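Minor fimbrium subunit Mfa5 (Porphyromonas gingivalis ATCC 33277, PDB 6TO1) serves as an accessory subunit of the minor fimbriae, filamentous surface pili that mediate biofilm formation and adhesion to host cells and other oral bacteria. Local coordinates at residues 343-348 and 376-381; 358-363 and 383-388; 536-541 and 555-560; 582-587 and 626-631. One frame throughout, in Å; residues are numbered along the deposited sequence.

Interaction 1 of 4, residues 343-348 and 376-381; sequences AAINEA and KLTATD. With PO4 (phosphate ion), chain D.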
loop_
_atom_site.group_PDB
_atom_site.type_symbol
_atom_site.label_atom_id
_atom_site.label_comp_id
_atom_site.label_asym_id
_atom_site.label_seq_id
_atom_site.Cartn_x
_atom_site.Cartn_y
_atom_site.Cartn_z
ATOM N N ALA A 343 1.563 -29.262 31.053
ATOM C CA ALA A 343 0.980 -28.014 31.543
ATOM C C ALA A 343 1.416 -26.817 30.693
ATOM O O ALA A 343 0.636 -25.882 30.475
ATOM C CB ALA A 343 1.355 -27.780 33.000
ATOM N N ALA A 344 2.660 -26.822 30.229
ATOM C CA ALA A 344 3.136 -25.739 29.373
ATOM C C ALA A 344 2.473 -25.768 28.004
ATOM O O ALA A 344 2.156 -24.714 27.448
ATOM C CB ALA A 344 4.648 -25.822 29.238
ATOM N N ILE A 345 2.298 -26.956 27.418
ATOM C CA ILE A 345 1.522 -27.045 26.181
ATOM C C ILE A 345 0.115 -26.483 26.413
ATOM O O ILE A 345 -0.432 -25.756 25.575
ATOM C CB ILE A 345 1.477 -28.490 25.658
ATOM C CG1 ILE A 345 2.886 -29.017 25.354
ATOM C CG2 ILE A 345 0.549 -28.534 24.461
ATOM C CD1 ILE A 345 2.968 -30.520 25.212
ATOM N N ASN A 346 -0.480 -26.813 27.574
ATOM C CA ASN A 346 -1.817 -26.352 27.946
ATOM C C ASN A 346 -1.869 -24.835 28.004
ATOM O O ASN A 346 -2.808 -24.203 27.487
ATOM C CB ASN A 346 -2.164 -26.984 29.310
ATOM C CG ASN A 346 -3.647 -27.179 29.553
ATOM O OD1 ASN A 346 -4.031 -28.078 30.315
ATOM N ND2 ASN A 346 -4.468 -26.324 28.996
ATOM N N GLU A 347 -0.858 -24.227 28.630
ATOM C CA GLU A 347 -0.794 -22.782 28.760
ATOM C C GLU A 347 -0.617 -22.120 27.401
ATOM O O GLU A 347 -1.235 -21.086 27.118
ATOM C CB GLU A 347 0.357 -22.422 29.683
ATOM C CG GLU A 347 0.395 -20.974 30.080
ATOM C CD GLU A 347 -0.732 -20.601 31.023
ATOM O OE1 GLU A 347 -1.202 -21.488 31.768
ATOM O OE2 GLU A 347 -1.142 -19.425 31.027
ATOM N N ALA A 348 0.197 -22.719 26.541
ATOM C CA ALA A 348 0.332 -22.192 25.197
ATOM C C ALA A 348 -0.985 -22.257 24.448
ATOM O O ALA A 348 -1.246 -21.400 23.609
ATOM C CB ALA A 348 1.417 -22.940 24.435
ATOM N N LYS A 376 7.533 -28.890 20.217
ATOM C CA LYS A 376 6.789 -28.884 18.965
ATOM C C LYS A 376 5.301 -28.662 19.209
ATOM O O LYS A 376 4.649 -27.923 18.468
ATOM C CB LYS A 376 7.001 -30.191 18.201
ATOM C CG LYS A 376 8.323 -30.313 17.541
ATOM C CD LYS A 376 8.453 -31.689 16.810
ATOM C CE LYS A 376 9.874 -31.938 16.391
ATOM N NZ LYS A 376 9.922 -33.185 15.580
ATOM N N LEU A 377 4.743 -29.293 20.250
ATOM C CA LEU A 377 3.317 -29.154 20.522
ATOM C C LEU A 377 2.986 -27.804 21.150
ATOM O O LEU A 377 1.837 -27.361 21.086
ATOM C CB LEU A 377 2.858 -30.295 21.436
ATOM C CG LEU A 377 2.799 -31.679 20.793
ATOM C CD1 LEU A 377 2.154 -32.691 21.769
ATOM C CD2 LEU A 377 2.052 -31.693 19.497
ATOM N N THR A 378 3.963 -27.183 21.833
ATOM C CA THR A 378 3.803 -25.871 22.421
ATOM C C THR A 378 3.728 -24.802 21.334
ATOM O O THR A 378 2.943 -23.850 21.441
ATOM C CB THR A 378 4.987 -25.583 23.363
ATOM O OG1 THR A 378 5.098 -26.594 24.367
ATOM C CG2 THR A 378 4.824 -24.257 24.039
ATOM N N ALA A 379 4.481 -24.994 20.246
ATOM C CA ALA A 379 4.472 -24.056 19.137
ATOM C C ALA A 379 3.154 -24.128 18.370
ATOM O O ALA A 379 2.360 -25.062 18.519
ATOM C CB ALA A 379 5.618 -24.354 18.175
ATOM N N THR A 380 2.940 -23.125 17.517
ATOM C CA THR A 380 1.723 -23.071 16.714
ATOM C C THR A 380 1.561 -24.328 15.873
ATOM O O THR A 380 0.449 -24.848 15.728
ATOM C CB THR A 380 1.754 -21.835 15.822
ATOM O OG1 THR A 380 1.437 -20.682 16.610
ATOM C CG2 THR A 380 0.723 -21.919 14.687
ATOM N N ASP A 381 2.656 -24.814 15.310
ATOM C CA ASP A 381 2.705 -26.100 14.621
ATOM C C ASP A 381 4.159 -26.548 14.649
ATOM O O ASP A 381 5.045 -25.818 15.106
ATOM C CB ASP A 381 2.157 -26.002 13.192
ATOM C CG ASP A 381 2.794 -24.883 12.400
ATOM O OD1 ASP A 381 4.030 -24.745 12.445
ATOM O OD2 ASP A 381 2.063 -24.152 11.705
HETATM P P PO4 D . 12.762 -35.007 17.558
HETATM O O1 PO4 D . 13.240 -33.648 17.094
HETATM O O2 PO4 D . 11.263 -35.126 17.388
HETATM O O3 PO4 D . 13.372 -36.106 16.718
HETATM O O4 PO4 D . 13.116 -35.221 19.008
#
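Ile345 lays its CG1-CD1 arm across CB of Leu377 and the hydroxyl of Thr378. Its CD1 rests on Leu377 CB at 3.8 Å, while CG1 comes within 3.4 Å of Thr378 OG1. The arm takes this course because CG1 lies beside the backbone N and opposite the carbonyl carbon (chi1 -61°), with the chain then extended to CD1; the other branch, CG2, approaches the carbonyl oxygen of Leu377. One turn further on, Ala348 offers only a methyl, which suits a place where backbone stands close: CB lies 3.5 Å from Thr378 O and 3.7 Å from Thr378 CG2. The two branches of Thr378 serve different partners. Its CG2 methyl packs against Ala348, and its hydroxyl hydrogen-bonds to Ser374 O one turn back in its own helix, so the polar atom is satisfied although it sits against the apolar flank of Ile345. Helices 340-353 and 369-378 meet here beside the central sheet of the von Willebrand factor A fold, where Thr378 touches Thr360 of strand 357-362. Lys376 is directed away from this seam; its NZ bonds O2 of a phosphate ion, probably from the crystallisation liquor, at 3.0 Å and forms a salt bridge with Glu382. Between residues 343-348 and 376-381 the contact is therefore dispersive, while Lys352 NZ of the first helix adds a polar link to Ala379 O.

Interaction 2 of 4, residues 358-363 and 383-388; sequences IHTIGY and NHFFTA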
loop_
_atom_site.group_PDB
_atom_site.type_symbol
_atom_site.label_atom_id
_atom_site.label_comp_id
_atom_site.label_asym_id
_atom_site.label_seq_id
_atom_site.Cartn_x
_atom_site.Cartn_y
_atom_site.Cartn_z
ATOM N N ILE A 358 2.923 -18.872 18.268
ATOM C CA ILE A 358 3.911 -19.381 19.208
ATOM C C ILE A 358 5.044 -20.026 18.438
ATOM O O ILE A 358 4.826 -21.004 17.712
ATOM C CB ILE A 358 3.325 -20.406 20.201
ATOM C CG1 ILE A 358 1.967 -19.940 20.675
ATOM C CG2 ILE A 358 4.324 -20.644 21.320
ATOM C CD1 ILE A 358 1.958 -18.638 21.384
ATOM N N HIS A 359 6.261 -19.536 18.680
ATOM C CA HIS A 359 7.492 -20.118 18.178
ATOM C C HIS A 359 8.267 -20.738 19.333
ATOM O O HIS A 359 8.363 -20.139 20.412
ATOM C CB HIS A 359 8.387 -19.063 17.537
ATOM C CG HIS A 359 7.671 -18.137 16.617
ATOM N ND1 HIS A 359 7.755 -18.254 15.245
ATOM C CD2 HIS A 359 6.871 -17.074 16.862
ATOM C CE1 HIS A 359 7.022 -17.306 14.689
ATOM N NE2 HIS A 359 6.486 -16.569 15.646
ATOM N N THR A 360 8.837 -21.911 19.116
ATOM C CA THR A 360 9.661 -22.509 20.155
ATOM C C THR A 360 11.004 -22.880 19.550
ATOM O O THR A 360 11.100 -23.299 18.399
ATOM C CB THR A 360 9.019 -23.753 20.796
ATOM O OG1 THR A 360 8.739 -24.707 19.768
ATOM C CG2 THR A 360 7.744 -23.392 21.507
ATOM N N ILE A 361 12.042 -22.759 20.362
ATOM C CA ILE A 361 13.412 -23.009 19.936
ATOM C C ILE A 361 14.025 -23.916 20.981
ATOM O O ILE A 361 14.061 -23.561 22.159
ATOM C CB ILE A 361 14.212 -21.702 19.798
ATOM C CG1 ILE A 361 13.492 -20.752 18.849
ATOM C CG2 ILE A 361 15.612 -21.999 19.342
ATOM C CD1 ILE A 361 14.139 -19.380 18.792
ATOM N N GLY A 362 14.518 -25.080 20.561
ATOM C CA GLY A 362 14.989 -26.083 21.492
ATOM C C GLY A 362 16.502 -26.058 21.593
ATOM O O GLY A 362 17.201 -26.311 20.612
ATOM N N TYR A 363 17.002 -25.760 22.787
ATOM C CA TYR A 363 18.439 -25.597 22.999
ATOM C C TYR A 363 19.154 -26.861 23.487
ATOM O O TYR A 363 20.375 -26.827 23.679
ATOM C CB TYR A 363 18.672 -24.426 23.969
ATOM C CG TYR A 363 18.468 -23.096 23.278
ATOM C CD1 TYR A 363 19.546 -22.334 22.850
ATOM C CD2 TYR A 363 17.184 -22.629 22.993
ATOM C CE1 TYR A 363 19.357 -21.141 22.208
ATOM C CE2 TYR A 363 16.992 -21.453 22.328
ATOM C CZ TYR A 363 18.072 -20.702 21.948
ATOM O OH TYR A 363 17.864 -19.530 21.277
ATOM N N ASN A 383 6.296 -26.755 12.380
ATOM C CA ASN A 383 7.165 -25.880 11.606
ATOM C C ASN A 383 7.503 -24.580 12.330
ATOM O O ASN A 383 8.383 -23.854 11.865
ATOM C CB ASN A 383 6.521 -25.567 10.262
ATOM C CG ASN A 383 6.607 -26.742 9.294
ATOM O OD1 ASN A 383 7.356 -27.697 9.523
ATOM N ND2 ASN A 383 5.836 -26.683 8.217
ATOM N N HIS A 384 6.832 -24.264 13.442
ATOM C CA HIS A 384 7.221 -23.139 14.279
ATOM C C HIS A 384 8.134 -23.553 15.433
ATOM O O HIS A 384 8.389 -22.745 16.337
ATOM C CB HIS A 384 5.984 -22.430 14.833
ATOM C CG HIS A 384 5.288 -21.564 13.836
ATOM N ND1 HIS A 384 4.606 -22.077 12.750
ATOM C CD2 HIS A 384 5.165 -20.222 13.757
ATOM C CE1 HIS A 384 4.081 -21.086 12.059
ATOM N NE2 HIS A 384 4.413 -19.950 12.642
ATOM N N PHE A 385 8.619 -24.787 15.422
ATOM C CA PHE A 385 9.683 -25.245 16.295
ATOM C C PHE A 385 10.947 -25.443 15.471
ATOM O O PHE A 385 10.885 -25.927 14.332
ATOM C CB PHE A 385 9.312 -26.582 16.966
ATOM C CG PHE A 385 10.472 -27.300 17.543
ATOM C CD1 PHE A 385 10.974 -26.952 18.782
ATOM C CD2 PHE A 385 11.088 -28.337 16.847
ATOM C CE1 PHE A 385 12.046 -27.621 19.329
ATOM C CE2 PHE A 385 12.182 -28.996 17.389
ATOM C CZ PHE A 385 12.645 -28.646 18.637
ATOM N N PHE A 386 12.096 -25.101 16.041
ATOM C CA PHE A 386 13.360 -25.554 15.478
ATOM C C PHE A 386 14.401 -25.717 16.574
ATOM O O PHE A 386 14.305 -25.117 17.645
ATOM C CB PHE A 386 13.847 -24.616 14.350
ATOM C CG PHE A 386 14.099 -23.184 14.758
ATOM C CD1 PHE A 386 15.320 -22.817 15.296
ATOM C CD2 PHE A 386 13.140 -22.203 14.550
ATOM C CE1 PHE A 386 15.574 -21.503 15.650
ATOM C CE2 PHE A 386 13.386 -20.880 14.913
ATOM C CZ PHE A 386 14.612 -20.540 15.441
ATOM N N THR A 387 15.364 -26.593 16.316
ATOM C CA THR A 387 16.473 -26.773 17.237
ATOM C C THR A 387 17.468 -25.636 17.045
ATOM O O THR A 387 17.621 -25.101 15.950
ATOM C CB THR A 387 17.177 -28.111 17.016
ATOM O OG1 THR A 387 17.597 -28.181 15.650
ATOM C CG2 THR A 387 16.234 -29.271 17.313
ATOM N N ALA A 388 18.162 -25.288 18.124
ATOM C CA ALA A 388 19.052 -24.136 18.124
ATOM C C ALA A 388 20.420 -24.486 17.529
ATOM O O ALA A 388 21.467 -24.314 18.154
ATOM C CB ALA A 388 19.194 -23.608 19.542
#
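The first torsions of Phe386 and Ile361 bring their ends together: CG of Phe386 sits between its backbone N and carbonyl carbon (chi1 61°), and CG1 of Ile361 lies opposite its own carbonyl carbon (chi1 -55°). The side chains run alongside each other in the same direction, and Ile361 CG1 stands over the face of the Phe386 ring, 4.0 Å from its centroid, in a CH-pi contact, while Ile361 CD1 touches Phe386 CZ at 3.6 Å. On the face of the sheet that bears Thr360, the Phe385 ring is turned so that Thr360 OG1 lies in its plane at the edge, 3.3 Å from CD1; that hydroxyl is engaged by Leu375 O. Gly362, having no side chain, leaves room for Phe385 CE1, which comes close to Gly362 N. At one end Ala388 CB sits over the centre of the Tyr363 ring, a second CH-pi contact at 3.6 Å from the centroid. At the other end the rings of His359 and His384 meet obliquely; His359 NE2 hydrogen-bonds with His229 ND1, and His384 ND1 with Asp381 OD1. The backbones are stitched by four bonds in parallel register: Thr360 N to His384 O (2.9 Å), Phe386 N to Thr360 O (3.1 Å), Gly362 N to Phe386 O (2.9 Å) and Ala388 N to Gly362 O (2.9 Å). With helix 369-378 covering Thr360 and Phe385, these strands form a beta-alpha-beta crossover at the edge of the central sheet of the von Willebrand factor A fold.

Interaction 3 of 4, residues 536-541 and 555-560; sequences HYVLVN and SSLSEA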
loop_
_atom_site.group_PDB
_atom_site.type_symbol
_atom_site.label_atom_id
_atom_site.label_comp_id
_atom_site.label_asym_id
_atom_site.label_seq_id
_atom_site.Cartn_x
_atom_site.Cartn_y
_atom_site.Cartn_z
ATOM N N HIS A 536 -10.641 35.840 -45.836
ATOM C CA HIS A 536 -11.646 35.298 -46.733
ATOM C C HIS A 536 -11.903 36.308 -47.851
ATOM O O HIS A 536 -11.782 37.517 -47.642
ATOM C CB HIS A 536 -12.962 35.027 -46.014
ATOM C CG HIS A 536 -12.817 34.231 -44.754
ATOM N ND1 HIS A 536 -12.983 32.861 -44.718
ATOM C CD2 HIS A 536 -12.543 34.616 -43.484
ATOM C CE1 HIS A 536 -12.818 32.434 -43.474
ATOM N NE2 HIS A 536 -12.534 33.477 -42.707
ATOM N N TYR A 537 -12.260 35.797 -49.022
ATOM C CA TYR A 537 -12.402 36.593 -50.245
ATOM C C TYR A 537 -13.769 36.292 -50.843
ATOM O O TYR A 537 -13.973 35.243 -51.464
ATOM C CB TYR A 537 -11.265 36.270 -51.205
ATOM C CG TYR A 537 -9.904 36.452 -50.568
ATOM C CD1 TYR A 537 -9.282 37.681 -50.571
ATOM C CD2 TYR A 537 -9.268 35.391 -49.879
ATOM C CE1 TYR A 537 -8.088 37.876 -49.968
ATOM C CE2 TYR A 537 -8.039 35.575 -49.288
ATOM C CZ TYR A 537 -7.452 36.821 -49.331
ATOM O OH TYR A 537 -6.236 37.081 -48.743
ATOM N N VAL A 538 -14.712 37.211 -50.643
ATOM C CA VAL A 538 -16.113 36.927 -50.903
ATOM C C VAL A 538 -16.754 37.971 -51.810
ATOM O O VAL A 538 -16.287 39.102 -51.943
ATOM C CB VAL A 538 -16.917 36.816 -49.577
ATOM C CG1 VAL A 538 -16.362 35.651 -48.716
ATOM C CG2 VAL A 538 -16.887 38.109 -48.812
ATOM N N LEU A 539 -17.902 37.590 -52.348
ATOM C CA LEU A 539 -18.597 38.310 -53.400
ATOM C C LEU A 539 -19.689 39.196 -52.822
ATOM O O LEU A 539 -20.468 38.756 -51.971
ATOM C CB LEU A 539 -19.201 37.305 -54.384
ATOM C CG LEU A 539 -20.011 37.834 -55.579
ATOM C CD1 LEU A 539 -19.053 38.639 -56.445
ATOM C CD2 LEU A 539 -20.675 36.738 -56.380
ATOM N N VAL A 540 -19.726 40.452 -53.269
ATOM C CA VAL A 540 -20.862 41.329 -53.014
ATOM C C VAL A 540 -21.407 41.804 -54.355
ATOM O O VAL A 540 -20.732 41.763 -55.393
ATOM C CB VAL A 540 -20.525 42.537 -52.125
ATOM C CG1 VAL A 540 -20.068 42.087 -50.747
ATOM C CG2 VAL A 540 -19.465 43.420 -52.803
ATOM N N ASN A 541 -22.645 42.269 -54.329
ATOM C CA ASN A 541 -23.203 42.829 -55.541
ATOM C C ASN A 541 -22.824 44.303 -55.675
ATOM O O ASN A 541 -22.059 44.872 -54.884
ATOM C CB ASN A 541 -24.724 42.611 -55.588
ATOM C CG ASN A 541 -25.463 43.341 -54.503
ATOM O OD1 ASN A 541 -24.965 44.306 -53.935
ATOM N ND2 ASN A 541 -26.687 42.894 -54.217
ATOM N N SER A 555 -27.419 37.390 -45.451
ATOM C CA SER A 555 -27.424 38.235 -44.269
ATOM C C SER A 555 -26.038 38.684 -43.855
ATOM O O SER A 555 -25.915 39.716 -43.189
ATOM C CB SER A 555 -28.080 37.482 -43.112
ATOM O OG SER A 555 -29.235 36.793 -43.570
ATOM N N SER A 556 -24.998 37.954 -44.249
ATOM C CA SER A 556 -23.662 38.242 -43.756
ATOM C C SER A 556 -22.618 37.806 -44.772
ATOM O O SER A 556 -22.839 36.900 -45.577
ATOM C CB SER A 556 -23.378 37.517 -42.445
ATOM O OG SER A 556 -23.131 36.149 -42.744
ATOM N N LEU A 557 -21.458 38.455 -44.699
ATOM C CA LEU A 557 -20.372 38.141 -45.612
ATOM C C LEU A 557 -19.890 36.716 -45.429
ATOM O O LEU A 557 -19.399 36.106 -46.381
ATOM C CB LEU A 557 -19.224 39.122 -45.392
ATOM C CG LEU A 557 -19.578 40.552 -45.838
ATOM C CD1 LEU A 557 -18.692 41.572 -45.165
ATOM C CD2 LEU A 557 -19.472 40.641 -47.343
ATOM N N SER A 558 -20.010 36.165 -44.214
ATOM C CA SER A 558 -19.577 34.787 -44.020
ATOM C C SER A 558 -20.419 33.811 -44.814
ATOM O O SER A 558 -20.009 32.659 -44.981
ATOM C CB SER A 558 -19.606 34.418 -42.538
ATOM O OG SER A 558 -20.891 34.613 -41.994
ATOM N N GLU A 559 -21.576 34.242 -45.310
ATOM C CA GLU A 559 -22.426 33.399 -46.133
ATOM C C GLU A 559 -22.242 33.650 -47.619
ATOM O O GLU A 559 -22.841 32.940 -48.435
ATOM C CB GLU A 559 -23.903 33.623 -45.778
ATOM C CG GLU A 559 -24.309 33.183 -44.367
ATOM C CD GLU A 559 -25.555 33.914 -43.873
ATOM O OE1 GLU A 559 -26.675 33.426 -44.121
ATOM O OE2 GLU A 559 -25.417 34.991 -43.252
ATOM N N ALA A 560 -21.455 34.653 -47.989
ATOM C CA ALA A 560 -21.366 35.040 -49.384
ATOM C C ALA A 560 -20.481 34.075 -50.159
ATOM O O ALA A 560 -19.650 33.350 -49.602
ATOM C CB ALA A 560 -20.822 36.467 -49.515
#
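Val538 presents its whole branched end to residues 555-560. Its CB meets the methyl of Ala560 at 3.9 Å, CG1 lies 3.9 Å from Leu557 O, and CG2 touches Leu557 CD2, the two side chains crossing at about a right angle. CG2 occupies the position between backbone N and carbonyl carbon (chi1 -61° for CG1), which directs it to the leucine. Leu539 contributes mainly its backbone: its carbonyl oxygen is approached to 3.4 Å by Ala560 CB, and a methyl is small enough to fit there, while the leucine side chain packs on Ile547 and Tyr611. Val540 follows with CG1 set 3.7 Å from Leu557 CD2, so that a single leucine methyl lies against both valines of alternate positions in the chain. The leucine reaches this place from a short 3-10 turn, residues 557-559, held by Glu559 N to Ser556 O and Ala560 N to Leu557 O. On the solvent side of the turn Ser556 OG donates to the anti lone pair of Glu559 OE2 at 2.6 Å and accepts from Ser558 OG at 2.8 Å. Strand 530-539 is meanwhile bonded through Val538 to Phe639 and Tyr641 of strand 634-643. Between the two segments the contact is therefore van der Waals, mainly between methyls, whereas the hydroxyls of Ser556 and Ser558 and the carboxylate of Glu559 bond within the turn.

Interaction 4 of 4, residues 582-587 and 626-631; sequences IKLDKT and IGISWK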
loop_
_atom_site.group_PDB
_atom_site.type_symbol
_atom_site.label_atom_id
_atom_site.label_comp_id
_atom_site.label_asym_id
_atom_site.label_seq_id
_atom_site.Cartn_x
_atom_site.Cartn_y
_atom_site.Cartn_z
ATOM N N ILE A 582 0.243 32.903 -34.837
ATOM C CA ILE A 582 0.580 34.225 -34.318
ATOM C C ILE A 582 0.731 34.121 -32.808
ATOM O O ILE A 582 -0.229 33.789 -32.102
ATOM C CB ILE A 582 -0.495 35.259 -34.695
ATOM C CG1 ILE A 582 -0.668 35.265 -36.217
ATOM C CG2 ILE A 582 -0.176 36.587 -34.106
ATOM C CD1 ILE A 582 -1.892 36.026 -36.699
ATOM N N LYS A 583 1.928 34.425 -32.319
ATOM C CA LYS A 583 2.202 34.356 -30.892
ATOM C C LYS A 583 1.322 35.324 -30.118
ATOM O O LYS A 583 1.233 36.513 -30.446
ATOM C CB LYS A 583 3.671 34.672 -30.635
ATOM C CG LYS A 583 4.097 34.547 -29.166
ATOM C CD LYS A 583 5.586 34.223 -29.076
ATOM C CE LYS A 583 6.008 33.874 -27.643
ATOM N NZ LYS A 583 7.339 33.202 -27.627
ATOM N N LEU A 584 0.703 34.816 -29.053
ATOM C CA LEU A 584 -0.255 35.562 -28.263
ATOM C C LEU A 584 0.375 36.067 -26.974
ATOM O O LEU A 584 1.323 35.469 -26.453
ATOM C CB LEU A 584 -1.462 34.688 -27.923
ATOM C CG LEU A 584 -2.298 34.202 -29.090
ATOM C CD1 LEU A 584 -3.406 33.268 -28.658
ATOM C CD2 LEU A 584 -2.866 35.419 -29.873
ATOM N N ASP A 585 -0.170 37.176 -26.455
ATOM C CA ASP A 585 0.230 37.690 -25.148
ATOM C C ASP A 585 -0.693 37.067 -24.105
ATOM O O ASP A 585 -1.863 37.457 -23.982
ATOM C CB ASP A 585 0.161 39.213 -25.097
ATOM C CG ASP A 585 0.491 39.769 -23.718
ATOM O OD1 ASP A 585 0.820 38.980 -22.799
ATOM O OD2 ASP A 585 0.416 41.007 -23.558
ATOM N N LYS A 586 -0.173 36.098 -23.356
ATOM C CA LYS A 586 -0.997 35.371 -22.407
ATOM C C LYS A 586 -1.350 36.183 -21.177
ATOM O O LYS A 586 -2.240 35.768 -20.416
ATOM C CB LYS A 586 -0.276 34.091 -21.958
ATOM C CG LYS A 586 -0.033 33.090 -23.058
ATOM C CD LYS A 586 0.545 31.812 -22.444
ATOM C CE LYS A 586 0.729 30.711 -23.458
ATOM N NZ LYS A 586 0.978 29.401 -22.761
ATOM N N THR A 587 -0.666 37.300 -20.944
ATOM C CA THR A 587 -0.884 38.065 -19.727
ATOM C C THR A 587 -2.061 39.008 -19.841
ATOM O O THR A 587 -2.337 39.743 -18.886
ATOM C CB THR A 587 0.379 38.851 -19.358
ATOM O OG1 THR A 587 0.582 39.914 -20.295
ATOM C CG2 THR A 587 1.583 37.932 -19.381
ATOM N N ILE A 626 -7.607 43.469 -37.263
ATOM C CA ILE A 626 -8.150 42.185 -36.830
ATOM C C ILE A 626 -7.461 41.828 -35.512
ATOM O O ILE A 626 -6.226 41.857 -35.429
ATOM C CB ILE A 626 -7.929 41.069 -37.867
ATOM C CG1 ILE A 626 -8.494 41.466 -39.232
ATOM C CG2 ILE A 626 -8.555 39.744 -37.387
ATOM C CD1 ILE A 626 -9.986 41.501 -39.325
ATOM N N GLY A 627 -8.252 41.475 -34.506
ATOM C CA GLY A 627 -7.742 41.263 -33.153
ATOM C C GLY A 627 -7.950 39.836 -32.670
ATOM O O GLY A 627 -8.965 39.211 -32.985
ATOM N N ILE A 628 -6.958 39.334 -31.930
ATOM C CA ILE A 628 -6.982 37.986 -31.369
ATOM C C ILE A 628 -6.438 38.016 -29.945
ATOM O O ILE A 628 -5.727 38.940 -29.535
ATOM C CB ILE A 628 -6.166 36.981 -32.217
ATOM C CG1 ILE A 628 -4.732 37.484 -32.427
ATOM C CG2 ILE A 628 -6.856 36.727 -33.543
ATOM C CD1 ILE A 628 -3.872 36.546 -33.249
ATOM N N SER A 629 -6.790 36.975 -29.183
ATOM C CA SER A 629 -6.297 36.818 -27.817
ATOM C C SER A 629 -6.290 35.331 -27.483
ATOM O O SER A 629 -6.792 34.505 -28.246
ATOM C CB SER A 629 -7.172 37.543 -26.801
ATOM O OG SER A 629 -8.429 36.858 -26.675
ATOM N N TRP A 630 -5.786 34.994 -26.294
ATOM C CA TRP A 630 -5.828 33.598 -25.866
ATOM C C TRP A 630 -7.246 33.094 -25.652
ATOM O O TRP A 630 -7.480 31.885 -25.774
ATOM C CB TRP A 630 -4.988 33.406 -24.608
ATOM C CG TRP A 630 -5.498 33.969 -23.344
ATOM C CD1 TRP A 630 -5.142 35.150 -22.771
ATOM C CD2 TRP A 630 -6.390 33.329 -22.429
ATOM N NE1 TRP A 630 -5.778 35.305 -21.563
ATOM C CE2 TRP A 630 -6.560 34.201 -21.337
ATOM C CE3 TRP A 630 -7.084 32.108 -22.442
ATOM C CZ2 TRP A 630 -7.384 33.894 -20.256
ATOM C CZ3 TRP A 630 -7.908 31.801 -21.360
ATOM C CH2 TRP A 630 -8.048 32.694 -20.284
ATOM N N LYS A 631 -8.201 33.980 -25.386
ATOM C CA LYS A 631 -9.590 33.561 -25.263
ATOM C C LYS A 631 -10.346 33.589 -26.584
ATOM O O LYS A 631 -11.360 32.899 -26.723
ATOM C CB LYS A 631 -10.326 34.447 -24.254
ATOM C CG LYS A 631 -9.700 34.464 -22.868
ATOM C CD LYS A 631 -10.484 35.371 -21.920
ATOM C CE LYS A 631 -11.514 34.594 -21.107
ATOM N NZ LYS A 631 -12.514 33.910 -21.954
HETATM O O HOH W 1 -4.193 37.335 -25.155
#
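Two beta sheets of the C-terminal part of the model approach each other here: strand 582-583, bonded to strand 530-539, faces strand 624-628, paired with 592-596, and the chain continuing from each forms the rest of the contact. Ile628 sends its CD1 between Ile582 and Leu584, 3.8 Å from Ile582 CG2 and 3.7 Å from Leu584 CD2. Its CG1 lies between backbone N and carbonyl carbon (chi1 54°); the side chain crosses both partners at about a right angle. The second methyl of Leu584, CD1, reaches over the backbone of the other segment, 3.6 Å from Ser629 O and 3.7 Å from Trp630 CA. Such branched aliphatics fill a buried layer between strands without needing polar partners. Beyond it the contact becomes polar: a water donates to Asp585 O at 2.6 Å and accepts from Trp630 N at 3.1 Å, linking two backbone groups that do not meet directly. Asp585 O lies at the edge of the indole of Trp630, and Lys586 O approaches it obliquely near NE1, which hydrogen-bonds to Glu589 OE1, while Phe498 meets the ring edge-to-face. Asp585 OD1 accepts from Thr587 N at 2.9 Å, an Asx turn, and also from Thr587 OG1 at 2.7 Å. Aliphatic residues facing across the gap, with a turn and a bridging water at the margin, are consistent with the layered packing of two sheets in a beta domain.

Interactions 1 and 2 belong to the same neighbourhood of the von Willebrand factor A domain, with centres about 11 Å apart, and touch where Thr380 N probably bonds to Ile358 O; interaction 1 packs helix 340-353 on helix 369-378, and interaction 2 pairs the two strands that this second helix connects. Interactions 3 and 4 lie on the far side of the chain's centre, and both draw on the sheet containing strands 530-539 and 582-583. Interactions 1, 3 and 4 are buried and mainly aliphatic, though 4 adds a water bridge. Interaction 2, at a sheet edge and only partly buried, alone has direct backbone hydrogen bonds across it and CH-pi contacts.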